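Local coordinates for insecticidal Delta-Endotoxin Cry8Ea1 (Bacillus Thuringiensis, PDB 3EB7), which kills insect larvae, being toxic to the soil-dwelling grubs of Holotrichia parallela, and as a three-domain Cry toxin probably acts by binding gut receptors and perforating the membrane, at residues 270-275 with 416-421; 278-283 with 334-339; 299-304 with 359-364; 341-346 with 393-398. One frame throughout, in Å; residues are numbered along the deposited sequence.

Contact 1: residues 270-275 with 416-421; sequences FIRGKH and LNYVTF
Arg272 reaches from the loop after helix 263-270 across the ring of Tyr418 on strand 414-422, the two side chains crossing at about a right angle. From CB, CG runs past Tyr418 CD2, 3.8 Å away. CD then sits over the ring face as a CH-pi contact, 3.6 Å from the Tyr418 centroid. Bends at chi2 and chi3 lay the guanidinium flat on the ring, planes 4° apart, with NE over Tyr418 CG and CZ 3.3 Å from Tyr418 CD1. His275 lies against the opposite guanidinium face, its CE1 offset toward the rim, completing a three-layer sandwich. NH2 ends in salt bridges to Asp278 and Glu241; Glu241 also takes a hydrogen bond from His275. Farther along the strand, Thr420 OG1 donates to the backbone carbonyl Phe270 O at 2.6 Å. The Tyr418 backbone belongs to a classic beta bulge with Asn417 opposite Ser431. Two carboxylates and a flat ring against the cation would probably stabilise charged Arg272 and restrict its rotation.

Contact 2: residues 278-283 with 334-339; sequences DFITRL and IGFTGF
Strand 278-292 and the end of strand 330-335 run antiparallel, with Leu283 and Ile334 as a hydrogen-bonded pair and Arg282 and Gly335 as a non-hydrogen-bonded one. Leu283 N gives to Ile334 O at 2.9 Å in the carbonyl plane, and Ile334 N returns a bond to Leu283 O at 2.7 Å. Past Gly335, segment 334-339 leaves the ladder, yet Thr281 O still takes two donors from opposite faces of its plane: Phe336 N at 2.9 Å, from above the plane, and Thr337 OG1 at 3.2 Å. Thr281 and Thr337 lie side by side, pointing the same way. This is an outer edge of a four-stranded antiparallel sheet in strand order 3-2-1-4, the Greek-key order of the beta-prism in the second domain of Cry toxins; a type II turn over Phe336 to Phe339, with Gly338 at positive phi, starts the passage to the next sheet. Phe336 turns its ring inward, its CE1 edge 3.8 Å from Leu283 CB. With chi1 -173° the CG1 branch of Ile280 extends away from its own N, bringing CD1 to 3.8 Å from Phe336 CD1. Ile334 CG2 sits over one face of that ring, toward its rim, and Phe366 and Phe379 meet it edge-to-face. Beside the turn, one water donates to Ile280 O and accepts from Gly338 N at 3.2 Å.

Contact 3: residues 299-304 with 359-364; sequences KKWIGH and YGVSKV. With SO4 (sulfate ion), chain E.
Two sheets of the beta-prism in the second domain meet here: segments 299-304 and 359-364, on strands 296-310 and 357-369, cross with their axes 112° apart and 4.7 Å at closest approach. Such a crossing allows little ladder pairing: one direct backbone hydrogen bond joins the segments, Trp301 N to Val361 O at 3.1 Å, and Lys300 CA adds a CA-H...O contact to the same oxygen. A water on each flank extends the junction. One donates to Lys299 O and Ser362 O; the other donates to Trp301 O and accepts from Val361 N. Lys300 lays its aliphatic stem along the other strand, CD 3.4 Å from Tyr359 O and 3.6 Å from Gly360 CA, before NZ leaves for a salt bridge with Asp426. The bare glycine backbone suits this close passage. Trp301, its CG swung opposite its backbone N (chi1 -179°), enters the interior between the sheets. Its CZ3 edge meets Val364 CG2 at 4.0 Å, while CB packs near Val361 CB. Phe421 stacks on the indole from strand 414-422, and Leu283 and Ile285 touch it from its own sheet. At the outer end Lys299 makes a weak bond to a sulfate, probably from the crystallisation liquor. Trp301 NE1 helps set the indole's rotation, donating to His304 ND1 at 3.0 Å in the indole plane but 32° out of the imidazole plane.

Contact 4: residues 341-346 with 393-398; sequences VYKTLS and KDSEVE
Ser395 packs tightly against Thr344: its OG accepts from Thr344 N at 3.1 Å, while its own N gives to Thr344 O at 3.0 Å in a nearly straight bond. Placing OG between the backbone N and carbonyl carbon (chi1 69°) lets the hydroxyl stand in for a strand carbonyl where segment 393-398 turns into a helix. Next along, Ser346 and Lys393 exchange two backbone bonds, and a water bridges Thr344 OG1 and Ser346 OG. The flank carrying Lys343 is looser and partly exposed. There Lys343 CD crosses Glu396 at 3.4 Å from OE2, but NZ reaches Asp394 OD2 only as a long salt bridge of 3.9 Å. Glu396 OE1 accepts from Asn408 ND2 and from a water that also donates to Tyr342 O. Leu345 CD2 rests on Asp394 CB at 3.6 Å. Asp394 OD2 also accepts from Glu396 N at 3.1 Å, making Asp394 the N-cap of the short, weakly bonded helix that follows edge strand 389-394 of this antiparallel beta-prism sheet.

All four contacts lie in the beta-prism of the second domain, their centres 14 to 19 Å apart. Along the chain, contact 1 spans the others, drawing the loop at 270-275 to strand 414-422; contact 2 closes before contact 4 opens, and contact 3 alternates with both. Contacts 2 and 4 occupy equivalent outer edges, 278-292 with 330-335 and 340-352 with 389-394, of two four-stranded sheets of the same order, and contact 3 joins those sheets. Strand 414-422, from the third sheet, meets contacts 3 and 4: Val419 O probably accepts a hydrogen bond from His304 NE2, and Leu416 N probably donates to Val341 O. Three sheets are thereby knit around one core.

Contact 1: residues 270-275 with 416-421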
loop_
_atom_site.group_PDB
_atom_site.type_symbol
_atom_site.label_atom_id
_atom_site.label_comp_id
_atom_site.label_asym_id
_atom_site.label_seq_id
_atom_site.Cartn_x
_atom_site.Cartn_y
_atom_site.Cartn_z
ATOM N N PHE A 270 12.052 -14.444 6.537
ATOM C CA PHE A 270 11.887 -13.006 6.753
ATOM C C PHE A 270 10.445 -12.492 6.575
ATOM O O PHE A 270 10.052 -11.494 7.199
ATOM C CB PHE A 270 12.778 -12.214 5.822
ATOM C CG PHE A 270 14.183 -12.016 6.318
ATOM C CD1 PHE A 270 15.207 -11.765 5.412
ATOM C CD2 PHE A 270 14.490 -12.064 7.673
ATOM C CE1 PHE A 270 16.506 -11.532 5.841
ATOM C CE2 PHE A 270 15.801 -11.819 8.123
ATOM C CZ PHE A 270 16.804 -11.563 7.219
ATOM N N ILE A 271 9.693 -13.167 5.706
ATOM C CA ILE A 271 8.350 -12.814 5.325
ATOM C C ILE A 271 7.384 -13.705 6.128
ATOM O O ILE A 271 7.556 -14.918 6.213
ATOM C CB ILE A 271 8.138 -12.983 3.773
ATOM C CG1 ILE A 271 9.192 -12.184 2.997
ATOM C CG2 ILE A 271 6.721 -12.530 3.299
ATOM C CD1 ILE A 271 9.301 -10.719 3.405
ATOM N N ARG A 272 6.389 -13.058 6.722
ATOM C CA ARG A 272 5.420 -13.709 7.560
ATOM C C ARG A 272 4.527 -14.552 6.684
ATOM O O ARG A 272 4.106 -14.094 5.621
ATOM C CB ARG A 272 4.527 -12.653 8.241
ATOM C CG ARG A 272 5.154 -11.978 9.434
ATOM C CD ARG A 272 4.104 -11.927 10.566
ATOM N NE ARG A 272 3.492 -10.635 10.535
ATOM C CZ ARG A 272 2.436 -10.259 11.246
ATOM N NH1 ARG A 272 1.809 -11.083 12.075
ATOM N NH2 ARG A 272 2.024 -9.007 11.113
ATOM N N GLY A 273 4.186 -15.741 7.158
ATOM C CA GLY A 273 2.958 -16.378 6.701
ATOM C C GLY A 273 1.782 -15.397 6.571
ATOM O O GLY A 273 1.699 -14.371 7.272
ATOM N N LYS A 274 0.876 -15.703 5.651
ATOM C CA LYS A 274 -0.363 -14.952 5.509
ATOM C C LYS A 274 -1.122 -14.870 6.871
ATOM O O LYS A 274 -1.071 -15.797 7.666
ATOM C CB LYS A 274 -1.195 -15.556 4.353
ATOM C CG LYS A 274 -0.596 -15.305 2.939
ATOM C CD LYS A 274 -0.782 -13.833 2.481
ATOM C CE LYS A 274 -0.475 -13.600 0.996
ATOM N NZ LYS A 274 0.428 -14.640 0.401
ATOM N N HIS A 275 -1.720 -13.718 7.173
ATOM C CA HIS A 275 -2.291 -13.471 8.514
ATOM C C HIS A 275 -3.327 -12.383 8.339
ATOM O O HIS A 275 -3.329 -11.666 7.328
ATOM C CB HIS A 275 -1.203 -12.962 9.510
ATOM C CG HIS A 275 -0.403 -11.790 8.978
ATOM N ND1 HIS A 275 -0.705 -10.479 9.286
ATOM C CD2 HIS A 275 0.645 -11.741 8.116
ATOM C CE1 HIS A 275 0.128 -9.674 8.639
ATOM N NE2 HIS A 275 0.967 -10.412 7.932
ATOM N N LEU A 416 5.341 0.609 12.380
ATOM C CA LEU A 416 5.979 -0.702 12.556
ATOM C C LEU A 416 4.899 -1.737 12.881
ATOM O O LEU A 416 4.062 -1.511 13.772
ATOM C CB LEU A 416 7.050 -0.695 13.662
ATOM C CG LEU A 416 7.839 -2.012 13.867
ATOM C CD1 LEU A 416 8.651 -2.314 12.596
ATOM C CD2 LEU A 416 8.758 -1.929 15.109
ATOM N N ASN A 417 4.944 -2.868 12.176
ATOM C CA ASN A 417 3.963 -3.904 12.339
ATOM C C ASN A 417 4.543 -5.178 12.957
ATOM O O ASN A 417 3.895 -5.824 13.778
ATOM C CB ASN A 417 3.314 -4.213 10.972
ATOM C CG ASN A 417 2.230 -5.309 11.038
ATOM O OD1 ASN A 417 1.592 -5.531 12.064
ATOM N ND2 ASN A 417 2.047 -5.992 9.952
ATOM N N TYR A 418 5.752 -5.554 12.566
ATOM C CA TYR A 418 6.297 -6.822 12.971
ATOM C C TYR A 418 7.821 -6.832 12.787
ATOM O O TYR A 418 8.386 -5.970 12.097
ATOM C CB TYR A 418 5.629 -7.938 12.140
ATOM C CG TYR A 418 5.445 -9.241 12.894
ATOM C CD1 TYR A 418 4.399 -9.399 13.816
ATOM C CD2 TYR A 418 6.319 -10.314 12.684
ATOM C CE1 TYR A 418 4.253 -10.618 14.523
ATOM C CE2 TYR A 418 6.174 -11.530 13.373
ATOM C CZ TYR A 418 5.154 -11.663 14.282
ATOM O OH TYR A 418 5.030 -12.845 14.960
ATOM N N VAL A 419 8.467 -7.816 13.420
ATOM C CA VAL A 419 9.891 -8.105 13.298
ATOM C C VAL A 419 10.121 -9.616 13.123
ATOM O O VAL A 419 9.699 -10.432 13.966
ATOM C CB VAL A 419 10.674 -7.644 14.561
ATOM C CG1 VAL A 419 12.171 -7.633 14.290
ATOM C CG2 VAL A 419 10.234 -6.229 15.037
ATOM N N THR A 420 10.798 -9.984 12.027
ATOM C CA THR A 420 11.298 -11.345 11.802
ATOM C C THR A 420 12.825 -11.339 11.902
ATOM O O THR A 420 13.440 -10.279 12.001
ATOM C CB THR A 420 10.862 -11.891 10.451
ATOM O OG1 THR A 420 11.367 -11.029 9.412
ATOM C CG2 THR A 420 9.328 -11.924 10.402
ATOM N N PHE A 421 13.448 -12.509 11.876
ATOM C CA PHE A 421 14.840 -12.583 12.278
ATOM C C PHE A 421 15.469 -13.856 11.731
ATOM O O PHE A 421 14.770 -14.860 11.565
ATOM C CB PHE A 421 14.876 -12.520 13.825
ATOM C CG PHE A 421 16.252 -12.426 14.441
ATOM C CD1 PHE A 421 16.904 -11.209 14.559
ATOM C CD2 PHE A 421 16.846 -13.547 15.001
ATOM C CE1 PHE A 421 18.192 -11.126 15.145
ATOM C CE2 PHE A 421 18.116 -13.471 15.601
ATOM C CZ PHE A 421 18.788 -12.264 15.674
#

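Contact 2: residues 278-283 with 334-339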
loop_
_atom_site.group_PDB
_atom_site.type_symbol
_atom_site.label_atom_id
_atom_site.label_comp_id
_atom_site.label_asym_id
_atom_site.label_seq_id
_atom_site.Cartn_x
_atom_site.Cartn_y
_atom_site.Cartn_z
ATOM N N ASP A 278 -2.889 -7.014 11.457
ATOM C CA ASP A 278 -2.616 -6.963 12.917
ATOM C C ASP A 278 -1.739 -5.788 13.389
ATOM O O ASP A 278 -1.183 -5.056 12.589
ATOM C CB ASP A 278 -2.098 -8.306 13.457
ATOM C CG ASP A 278 -0.769 -8.736 12.844
ATOM O OD1 ASP A 278 -0.146 -7.948 12.107
ATOM O OD2 ASP A 278 -0.318 -9.880 13.124
ATOM N N PHE A 279 -1.668 -5.614 14.697
ATOM C CA PHE A 279 -0.885 -4.532 15.317
ATOM C C PHE A 279 0.013 -5.120 16.370
ATOM O O PHE A 279 -0.446 -5.960 17.147
ATOM C CB PHE A 279 -1.805 -3.491 15.969
ATOM C CG PHE A 279 -2.596 -2.700 14.975
ATOM C CD1 PHE A 279 -3.912 -3.088 14.631
ATOM C CD2 PHE A 279 -2.027 -1.598 14.342
ATOM C CE1 PHE A 279 -4.637 -2.356 13.673
ATOM C CE2 PHE A 279 -2.737 -0.865 13.405
ATOM C CZ PHE A 279 -4.032 -1.240 13.064
ATOM N N ILE A 280 1.275 -4.687 16.381
ATOM C CA ILE A 280 2.213 -5.055 17.432
ATOM C C ILE A 280 1.729 -4.567 18.790
ATOM O O ILE A 280 1.280 -3.430 18.914
ATOM C CB ILE A 280 3.687 -4.567 17.112
ATOM C CG1 ILE A 280 4.684 -5.112 18.123
ATOM C CG2 ILE A 280 3.794 -3.011 17.082
ATOM C CD1 ILE A 280 6.151 -5.106 17.615
ATOM N N THR A 281 1.812 -5.440 19.802
ATOM C CA THR A 281 1.456 -5.100 21.197
ATOM C C THR A 281 2.621 -5.177 22.206
ATOM O O THR A 281 2.652 -4.471 23.219
ATOM C CB THR A 281 0.287 -5.973 21.718
ATOM O OG1 THR A 281 0.692 -7.337 21.738
ATOM C CG2 THR A 281 -0.963 -5.801 20.839
ATOM N N ARG A 282 3.601 -6.017 21.927
ATOM C CA ARG A 282 4.728 -6.145 22.838
ATOM C C ARG A 282 5.924 -6.716 22.109
ATOM O O ARG A 282 5.758 -7.535 21.199
ATOM C CB ARG A 282 4.324 -7.026 24.023
ATOM C CG ARG A 282 5.196 -6.847 25.253
ATOM C CD ARG A 282 4.596 -7.475 26.526
ATOM N NE ARG A 282 5.445 -7.139 27.688
ATOM C CZ ARG A 282 5.380 -5.989 28.365
ATOM N NH1 ARG A 282 4.460 -5.065 28.038
ATOM N NH2 ARG A 282 6.227 -5.771 29.376
ATOM N N LEU A 283 7.129 -6.260 22.466
ATOM C CA LEU A 283 8.370 -6.888 21.933
ATOM C C LEU A 283 9.365 -7.105 23.064
ATOM O O LEU A 283 9.621 -6.168 23.818
ATOM C CB LEU A 283 9.032 -5.934 20.944
ATOM C CG LEU A 283 9.745 -6.344 19.659
ATOM C CD1 LEU A 283 10.933 -5.442 19.515
ATOM C CD2 LEU A 283 10.135 -7.766 19.605
ATOM N N ILE A 334 9.419 -4.195 25.716
ATOM C CA ILE A 334 8.862 -2.946 25.213
ATOM C C ILE A 334 7.362 -3.101 24.993
ATOM O O ILE A 334 6.929 -3.944 24.190
ATOM C CB ILE A 334 9.569 -2.470 23.890
ATOM C CG1 ILE A 334 11.107 -2.359 24.077
ATOM C CG2 ILE A 334 8.980 -1.153 23.442
ATOM C CD1 ILE A 334 11.915 -2.076 22.782
ATOM N N GLY A 335 6.555 -2.338 25.731
ATOM C CA GLY A 335 5.088 -2.367 25.535
ATOM C C GLY A 335 4.691 -1.430 24.381
ATOM O O GLY A 335 5.021 -0.255 24.418
ATOM N N PHE A 336 4.006 -1.950 23.360
ATOM C CA PHE A 336 3.757 -1.198 22.119
ATOM C C PHE A 336 2.239 -1.003 21.857
ATOM O O PHE A 336 1.854 -0.356 20.863
ATOM C CB PHE A 336 4.362 -1.939 20.914
ATOM C CG PHE A 336 5.819 -1.620 20.604
ATOM C CD1 PHE A 336 6.736 -2.641 20.458
ATOM C CD2 PHE A 336 6.257 -0.317 20.395
ATOM C CE1 PHE A 336 8.083 -2.386 20.130
ATOM C CE2 PHE A 336 7.616 -0.050 20.073
ATOM C CZ PHE A 336 8.515 -1.103 19.931
ATOM N N THR A 337 1.395 -1.552 22.737
ATOM C CA THR A 337 -0.060 -1.486 22.600
ATOM C C THR A 337 -0.560 -0.078 22.355
ATOM O O THR A 337 -0.262 0.833 23.144
ATOM C CB THR A 337 -0.797 -2.174 23.788
ATOM O OG1 THR A 337 -0.269 -3.481 23.916
ATOM C CG2 THR A 337 -2.296 -2.347 23.558
ATOM N N GLY A 338 -1.284 0.079 21.238
ATOM C CA GLY A 338 -1.840 1.336 20.781
ATOM C C GLY A 338 -0.869 2.307 20.146
ATOM O O GLY A 338 -1.284 3.337 19.648
ATOM N N PHE A 339 0.422 1.987 20.166
ATOM C CA PHE A 339 1.465 2.859 19.609
ATOM C C PHE A 339 1.761 2.607 18.126
ATOM O O PHE A 339 2.075 1.473 17.703
ATOM C CB PHE A 339 2.799 2.682 20.371
ATOM C CG PHE A 339 2.924 3.523 21.631
ATOM C CD1 PHE A 339 2.915 2.918 22.884
ATOM C CD2 PHE A 339 3.087 4.907 21.554
ATOM C CE1 PHE A 339 3.030 3.662 24.045
ATOM C CE2 PHE A 339 3.226 5.691 22.742
ATOM C CZ PHE A 339 3.198 5.051 23.988
HETATM O O HOH W 1 -1.045 -2.446 19.368
HETATM O O HOH W 2 1.225 -1.017 17.759
#

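Contact 3: residues 299-304 with 359-364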
loop_
_atom_site.group_PDB
_atom_site.type_symbol
_atom_site.label_atom_id
_atom_site.label_comp_id
_atom_site.label_asym_id
_atom_site.label_seq_id
_atom_site.Cartn_x
_atom_site.Cartn_y
_atom_site.Cartn_z
ATOM N N LYS A 299 27.378 -5.931 21.956
ATOM C CA LYS A 299 26.163 -6.468 22.565
ATOM C C LYS A 299 25.018 -6.283 21.578
ATOM O O LYS A 299 24.676 -5.152 21.196
ATOM C CB LYS A 299 25.835 -5.777 23.863
ATOM C CG LYS A 299 26.692 -6.127 24.999
ATOM C CD LYS A 299 26.397 -5.105 26.090
ATOM C CE LYS A 299 26.749 -5.619 27.428
ATOM N NZ LYS A 299 26.920 -4.424 28.318
ATOM N N LYS A 300 24.424 -7.400 21.166
ATOM C CA LYS A 300 23.561 -7.388 19.997
ATOM C C LYS A 300 22.279 -8.184 20.209
ATOM O O LYS A 300 22.195 -9.014 21.084
ATOM C CB LYS A 300 24.331 -7.882 18.757
ATOM C CG LYS A 300 24.908 -9.267 18.885
ATOM C CD LYS A 300 25.429 -9.756 17.513
ATOM C CE LYS A 300 26.468 -10.901 17.604
ATOM N NZ LYS A 300 25.808 -12.133 18.054
ATOM N N TRP A 301 21.294 -7.894 19.378
ATOM C CA TRP A 301 19.994 -8.545 19.338
ATOM C C TRP A 301 20.209 -9.954 18.765
ATOM O O TRP A 301 20.525 -10.114 17.541
ATOM C CB TRP A 301 19.132 -7.691 18.395
ATOM C CG TRP A 301 17.668 -8.083 18.144
ATOM C CD1 TRP A 301 17.124 -9.356 18.027
ATOM C CD2 TRP A 301 16.583 -7.164 17.907
ATOM N NE1 TRP A 301 15.761 -9.259 17.761
ATOM C CE2 TRP A 301 15.413 -7.935 17.665
ATOM C CE3 TRP A 301 16.491 -5.765 17.867
ATOM C CZ2 TRP A 301 14.165 -7.347 17.426
ATOM C CZ3 TRP A 301 15.246 -5.181 17.632
ATOM C CH2 TRP A 301 14.097 -5.983 17.410
ATOM N N ILE A 302 20.102 -10.955 19.645
ATOM C CA ILE A 302 20.245 -12.375 19.264
ATOM C C ILE A 302 18.920 -13.172 19.204
ATOM O O ILE A 302 18.917 -14.338 18.812
ATOM C CB ILE A 302 21.250 -13.172 20.167
ATOM C CG1 ILE A 302 20.757 -13.225 21.624
ATOM C CG2 ILE A 302 22.643 -12.624 20.054
ATOM C CD1 ILE A 302 21.573 -14.180 22.555
ATOM N N GLY A 303 17.813 -12.552 19.591
ATOM C CA GLY A 303 16.497 -13.188 19.536
ATOM C C GLY A 303 15.467 -12.229 20.083
ATOM O O GLY A 303 15.825 -11.221 20.706
ATOM N N HIS A 304 14.191 -12.499 19.827
ATOM C CA HIS A 304 13.096 -11.681 20.354
ATOM C C HIS A 304 11.815 -12.471 20.454
ATOM O O HIS A 304 11.647 -13.528 19.847
ATOM C CB HIS A 304 12.873 -10.395 19.531
ATOM C CG HIS A 304 12.392 -10.621 18.130
ATOM N ND1 HIS A 304 13.251 -10.841 17.073
ATOM C CD2 HIS A 304 11.142 -10.617 17.604
ATOM C CE1 HIS A 304 12.550 -10.998 15.964
ATOM N NE2 HIS A 304 11.270 -10.837 16.249
ATOM N N TYR A 359 28.214 -10.058 12.909
ATOM C CA TYR A 359 27.221 -9.061 12.563
ATOM C C TYR A 359 26.121 -9.074 13.589
ATOM O O TYR A 359 25.839 -10.129 14.172
ATOM C CB TYR A 359 26.649 -9.336 11.167
ATOM C CG TYR A 359 27.698 -9.252 10.084
ATOM C CD1 TYR A 359 28.394 -10.381 9.693
ATOM C CD2 TYR A 359 27.961 -8.050 9.440
ATOM C CE1 TYR A 359 29.356 -10.311 8.697
ATOM C CE2 TYR A 359 28.932 -7.961 8.448
ATOM C CZ TYR A 359 29.621 -9.088 8.098
ATOM O OH TYR A 359 30.560 -9.037 7.139
ATOM N N GLY A 360 25.514 -7.911 13.835
ATOM C CA GLY A 360 24.328 -7.835 14.694
ATOM C C GLY A 360 23.907 -6.421 15.006
ATOM O O GLY A 360 24.718 -5.508 14.915
ATOM N N VAL A 361 22.655 -6.235 15.413
ATOM C CA VAL A 361 22.114 -4.906 15.683
ATOM C C VAL A 361 22.504 -4.506 17.127
ATOM O O VAL A 361 22.193 -5.227 18.096
ATOM C CB VAL A 361 20.567 -4.908 15.478
ATOM C CG1 VAL A 361 19.883 -3.590 15.993
ATOM C CG2 VAL A 361 20.213 -5.213 14.002
ATOM N N SER A 362 23.184 -3.367 17.259
ATOM C CA SER A 362 23.640 -2.876 18.589
ATOM C C SER A 362 22.704 -1.841 19.221
ATOM O O SER A 362 22.760 -1.567 20.424
ATOM C CB SER A 362 25.038 -2.281 18.469
ATOM O OG SER A 362 24.970 -1.218 17.537
ATOM N N LYS A 363 21.823 -1.289 18.413
ATOM C CA LYS A 363 21.000 -0.188 18.861
ATOM C C LYS A 363 19.805 0.015 17.950
ATOM O O LYS A 363 19.954 -0.002 16.729
ATOM C CB LYS A 363 21.822 1.109 18.907
ATOM C CG LYS A 363 21.060 2.290 19.500
ATOM C CD LYS A 363 22.036 3.465 19.637
ATOM C CE LYS A 363 21.356 4.750 20.084
ATOM N NZ LYS A 363 22.367 5.858 19.901
ATOM N N VAL A 364 18.635 0.202 18.543
ATOM C CA VAL A 364 17.437 0.638 17.787
ATOM C C VAL A 364 16.672 1.721 18.556
ATOM O O VAL A 364 16.298 1.507 19.693
ATOM C CB VAL A 364 16.424 -0.538 17.463
ATOM C CG1 VAL A 364 15.274 -0.019 16.580
ATOM C CG2 VAL A 364 17.127 -1.699 16.798
HETATM S S SO4 E . 29.394 -5.596 30.611
HETATM O O1 SO4 E . 30.543 -5.900 31.459
HETATM O O2 SO4 E . 28.220 -5.356 31.451
HETATM O O3 SO4 E . 29.763 -4.405 29.832
HETATM O O4 SO4 E . 29.072 -6.694 29.693
HETATM O O HOH W 3 24.806 -2.356 21.735
HETATM O O HOH W 4 21.059 -8.603 15.483
#

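Contact 4: residues 341-346 with 393-398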
loop_
_atom_site.group_PDB
_atom_site.type_symbol
_atom_site.label_atom_id
_atom_site.label_comp_id
_atom_site.label_asym_id
_atom_site.label_seq_id
_atom_site.Cartn_x
_atom_site.Cartn_y
_atom_site.Cartn_z
ATOM N N VAL A 341 4.615 3.199 15.900
ATOM C CA VAL A 341 6.022 3.479 15.716
ATOM C C VAL A 341 6.256 4.008 14.285
ATOM O O VAL A 341 6.215 3.263 13.331
ATOM C CB VAL A 341 6.861 2.244 15.984
ATOM C CG1 VAL A 341 8.318 2.524 15.741
ATOM C CG2 VAL A 341 6.646 1.781 17.417
ATOM N N TYR A 342 6.482 5.311 14.154
ATOM C CA TYR A 342 6.607 5.938 12.840
ATOM C C TYR A 342 8.038 6.017 12.294
ATOM O O TYR A 342 8.233 6.323 11.129
ATOM C CB TYR A 342 5.911 7.310 12.835
ATOM C CG TYR A 342 6.411 8.266 13.880
ATOM C CD1 TYR A 342 7.507 9.111 13.620
ATOM C CD2 TYR A 342 5.811 8.318 15.142
ATOM C CE1 TYR A 342 8.009 9.984 14.625
ATOM C CE2 TYR A 342 6.292 9.189 16.136
ATOM C CZ TYR A 342 7.374 10.022 15.868
ATOM O OH TYR A 342 7.839 10.859 16.864
ATOM N N LYS A 343 9.035 5.733 13.125
ATOM C CA LYS A 343 10.424 5.787 12.678
ATOM C C LYS A 343 11.271 4.904 13.545
ATOM O O LYS A 343 11.086 4.847 14.752
ATOM C CB LYS A 343 10.972 7.215 12.725
ATOM C CG LYS A 343 12.479 7.303 12.405
ATOM C CD LYS A 343 12.873 8.692 11.963
ATOM C CE LYS A 343 13.746 9.392 12.929
ATOM N NZ LYS A 343 15.130 9.508 12.418
ATOM N N THR A 344 12.174 4.169 12.909
ATOM C CA THR A 344 13.146 3.382 13.599
ATOM C C THR A 344 14.463 3.878 13.062
ATOM O O THR A 344 14.576 4.173 11.860
ATOM C CB THR A 344 12.990 1.839 13.339
ATOM O OG1 THR A 344 13.113 1.540 11.935
ATOM C CG2 THR A 344 11.640 1.326 13.876
ATOM N N LEU A 345 15.446 3.995 13.955
ATOM C CA LEU A 345 16.800 4.305 13.564
ATOM C C LEU A 345 17.636 3.195 14.159
ATOM O O LEU A 345 17.683 3.060 15.364
ATOM C CB LEU A 345 17.176 5.689 14.097
ATOM C CG LEU A 345 18.415 6.426 13.539
ATOM C CD1 LEU A 345 19.649 5.960 14.255
ATOM C CD2 LEU A 345 18.653 6.281 12.043
ATOM N N SER A 346 18.259 2.357 13.323
ATOM C CA SER A 346 18.932 1.168 13.828
ATOM C C SER A 346 20.403 1.206 13.514
ATOM O O SER A 346 20.806 1.716 12.460
ATOM C CB SER A 346 18.355 -0.118 13.233
ATOM O OG SER A 346 16.930 -0.132 13.234
ATOM N N LYS A 393 20.637 2.614 9.917
ATOM C CA LYS A 393 19.529 2.404 9.010
ATOM C C LYS A 393 18.333 3.232 9.530
ATOM O O LYS A 393 17.929 3.125 10.680
ATOM C CB LYS A 393 19.192 0.916 8.840
ATOM C CG LYS A 393 20.348 -0.085 8.791
ATOM C CD LYS A 393 21.350 0.100 7.658
ATOM C CE LYS A 393 20.809 -0.358 6.259
ATOM N NZ LYS A 393 19.986 -1.644 6.234
ATOM N N ASP A 394 17.845 4.130 8.686
ATOM C CA ASP A 394 16.844 5.108 9.052
ATOM C C ASP A 394 15.677 4.730 8.200
ATOM O O ASP A 394 15.752 4.778 6.985
ATOM C CB ASP A 394 17.367 6.515 8.720
ATOM C CG ASP A 394 16.313 7.620 8.883
ATOM O OD1 ASP A 394 16.671 8.806 8.659
ATOM O OD2 ASP A 394 15.142 7.342 9.216
ATOM N N SER A 395 14.588 4.334 8.842
ATOM C CA SER A 395 13.440 3.794 8.123
ATOM C C SER A 395 12.777 4.819 7.186
ATOM O O SER A 395 12.155 4.462 6.154
ATOM C CB SER A 395 12.429 3.197 9.118
ATOM O OG SER A 395 11.811 4.205 9.875
ATOM N N GLU A 396 12.926 6.094 7.529
ATOM C CA GLU A 396 12.314 7.179 6.740
ATOM C C GLU A 396 12.958 7.367 5.387
ATOM O O GLU A 396 12.441 8.100 4.572
ATOM C CB GLU A 396 12.337 8.521 7.485
ATOM C CG GLU A 396 11.412 8.544 8.688
ATOM C CD GLU A 396 11.278 9.942 9.265
ATOM O OE1 GLU A 396 10.142 10.307 9.656
ATOM O OE2 GLU A 396 12.310 10.672 9.314
ATOM N N VAL A 397 14.088 6.734 5.151
ATOM C CA VAL A 397 14.684 6.702 3.830
ATOM C C VAL A 397 13.832 5.787 2.890
ATOM O O VAL A 397 13.589 6.110 1.726
ATOM C CB VAL A 397 16.198 6.253 3.924
ATOM C CG1 VAL A 397 16.800 5.962 2.539
ATOM C CG2 VAL A 397 17.016 7.313 4.647
ATOM N N GLU A 398 13.380 4.654 3.420
ATOM C CA GLU A 398 12.594 3.671 2.654
ATOM C C GLU A 398 11.092 3.955 2.763
ATOM O O GLU A 398 10.365 3.878 1.770
ATOM C CB GLU A 398 12.955 2.260 3.126
ATOM C CG GLU A 398 14.468 2.061 3.183
ATOM C CD GLU A 398 14.910 0.641 3.513
ATOM O OE1 GLU A 398 16.140 0.397 3.646
ATOM O OE2 GLU A 398 14.050 -0.256 3.614
HETATM O O HOH W 5 8.066 8.853 9.624
HETATM O O HOH W 6 15.409 0.999 11.145
#